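Thioredoxin domain-containing protein (Aeropyrum pernix, PDB 3HA9) is of unknown function but has a thioredoxin-like fold and may have oxidoreductase or antioxidant activity. Local coordinates at residues H9-E12 with V13-E17. Sequence-based numbering, arbitrary orientation. Where two conformers were deposited one is given.
Sequences HSEE and VLERE
Glu11 and Glu15, one helical turn apart, reach each other through different first torsions: Glu11 sends CG anti to its backbone N (chi1 -179°), while Glu15 swings CG anti to its carbonyl carbon (chi1 -81°), and both chains then run extended. Glu15 thus leans back along the helix, its CG 3.3 Å from Glu11 O and its OE2 3.4 Å from Glu11 CG. The two side chains cross at a slant, with carboxylate planes 42° apart, and Glu11 OE2 comes within 3.3 Å of Glu15 OE2. Two like charges this close would probably repel unless screened; crystal neighbours also touch both residues. Beside them, His9 and Glu12, three residues apart, make a favourable pair. His9 ND1 donates to Glu12 OE1 at 2.9 Å, nearly straight and close to the ring plane, meeting the syn side of the oxygen although well out of the carboxylate plane, which should favour this rotation of the imidazole. Leu14 folds back over Ser10, CD1 lying 3.4 Å from Ser10 O; the Ser10 hydroxyl itself bonds to Ala7 O, one turn earlier. Arg16 lays its CG against Glu12 O at 3.2 Å before the chain bends away. Beneath the side chains run the i to i+4 backbone bonds, from Glu15 N to Glu11 O at 2.8 Å down to a weak one from Arg16 N to Glu12 O. The whole is a regular alpha-helical segment at the surface of the chain, much of it touched by crystal neighbours, and part of helix 3-18, an N-terminal extension projecting from the thioredoxin-like domain.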
loop_
_atom_site.group_PDB
_atom_site.type_symbol
_atom_site.label_atom_id
_atom_site.label_comp_id
_atom_site.label_asym_id
_atom_site.label_seq_id
_atom_site.Cartn_x
_atom_site.Cartn_y
_atom_site.Cartn_z
ATOM N N HIS A 9 17.129 -10.372 -21.344
ATOM C CA HIS A 9 17.910 -9.259 -20.791
ATOM C C HIS A 9 17.055 -7.991 -20.665
ATOM O O HIS A 9 17.178 -7.231 -19.685
ATOM C CB HIS A 9 19.148 -8.977 -21.636
ATOM C CG HIS A 9 20.180 -10.058 -21.588
ATOM N ND1 HIS A 9 20.545 -10.706 -20.423
ATOM C CD2 HIS A 9 20.966 -10.568 -22.565
ATOM C CE1 HIS A 9 21.488 -11.591 -20.696
ATOM N NE2 HIS A 9 21.760 -11.530 -21.987
ATOM N N SER A 10 16.174 -7.772 -21.649
ATOM C CA SER A 10 15.258 -6.639 -21.592
ATOM C C SER A 10 14.353 -6.742 -20.367
ATOM O O SER A 10 14.118 -5.740 -19.686
ATOM C CB SER A 10 14.441 -6.483 -22.888
ATOM O OG SER A 10 13.591 -7.589 -23.107
ATOM N N GLU A 11 13.875 -7.952 -20.072
ATOM C CA GLU A 11 13.045 -8.199 -18.892
ATOM C C GLU A 11 13.814 -7.859 -17.610
ATOM O O GLU A 11 13.269 -7.262 -16.687
ATOM C CB GLU A 11 12.602 -9.661 -18.854
ATOM C CG GLU A 11 11.705 -10.009 -17.664
ATOM C CD GLU A 11 11.199 -11.446 -17.664
ATOM O OE1 GLU A 11 11.970 -12.385 -17.988
ATOM O OE2 GLU A 11 10.026 -11.643 -17.327
ATOM N N GLU A 12 15.082 -8.264 -17.555
ATOM C CA GLU A 12 15.949 -7.924 -16.418
ATOM C C GLU A 12 15.969 -6.430 -16.120
ATOM O O GLU A 12 15.821 -6.019 -14.964
ATOM C CB GLU A 12 17.382 -8.436 -16.664
ATOM C CG GLU A 12 17.502 -9.939 -16.589
ATOM C CD GLU A 12 18.727 -10.494 -17.329
ATOM O OE1 GLU A 12 19.509 -9.702 -17.905
ATOM O OE2 GLU A 12 18.897 -11.733 -17.347
ATOM N N VAL A 13 16.148 -5.624 -17.158
ATOM C CA VAL A 13 16.222 -4.181 -17.028
ATOM C C VAL A 13 14.849 -3.637 -16.618
ATOM O O VAL A 13 14.747 -2.819 -15.706
ATOM C CB VAL A 13 16.727 -3.511 -18.343
ATOM C CG1 VAL A 13 16.645 -1.985 -18.266
ATOM C CG2 VAL A 13 18.165 -3.948 -18.631
ATOM N N LEU A 14 13.810 -4.091 -17.316
ATOM C CA LEU A 14 12.452 -3.595 -17.068
ATOM C C LEU A 14 11.954 -3.909 -15.652
ATOM O O LEU A 14 11.351 -3.042 -14.988
ATOM C CB LEU A 14 11.489 -4.138 -18.138
ATOM C CG LEU A 14 11.689 -3.509 -19.527
ATOM C CD1 LEU A 14 11.049 -4.430 -20.556
ATOM C CD2 LEU A 14 11.083 -2.111 -19.614
ATOM N N GLU A 15 12.183 -5.149 -15.204
ATOM C CA GLU A 15 11.777 -5.593 -13.852
ATOM C C GLU A 15 12.404 -4.744 -12.757
ATOM O O GLU A 15 11.739 -4.395 -11.778
ATOM C CB GLU A 15 12.124 -7.071 -13.629
ATOM C CG GLU A 15 11.125 -8.031 -14.236
ATOM C CD GLU A 15 11.522 -9.487 -14.039
ATOM O OE1 GLU A 15 12.633 -9.738 -13.529
ATOM O OE2 GLU A 15 10.724 -10.375 -14.390
ATOM N N ARG A 16 13.679 -4.404 -12.922
ATOM C CA ARG A 16 14.388 -3.563 -11.952
ATOM C C ARG A 16 13.864 -2.129 -11.963
ATOM O O ARG A 16 13.749 -1.495 -10.913
ATOM C CB ARG A 16 15.900 -3.571 -12.208
ATOM C CG ARG A 16 16.582 -4.936 -12.075
ATOM C CD ARG A 16 17.115 -5.203 -10.677
ATOM N NE ARG A 16 16.054 -5.112 -9.681
ATOM C CZ ARG A 16 16.075 -5.691 -8.484
ATOM N NH1 ARG A 16 17.111 -6.438 -8.108
ATOM N NH2 ARG A 16 15.043 -5.523 -7.660
ATOM N N GLU A 17 13.521 -1.622 -13.145
ATOM C CA GLU A 17 12.970 -0.268 -13.231
ATOM C C GLU A 17 11.588 -0.219 -12.575
ATOM O O GLU A 17 11.229 0.777 -11.942
ATOM C CB GLU A 17 12.897 0.208 -14.691
ATOM C CG GLU A 17 12.444 1.650 -14.844
ATOM C CD GLU A 17 13.589 2.663 -14.771
ATOM O OE1 GLU A 17 14.655 2.338 -14.213
ATOM O OE2 GLU A 17 13.421 3.786 -15.288
#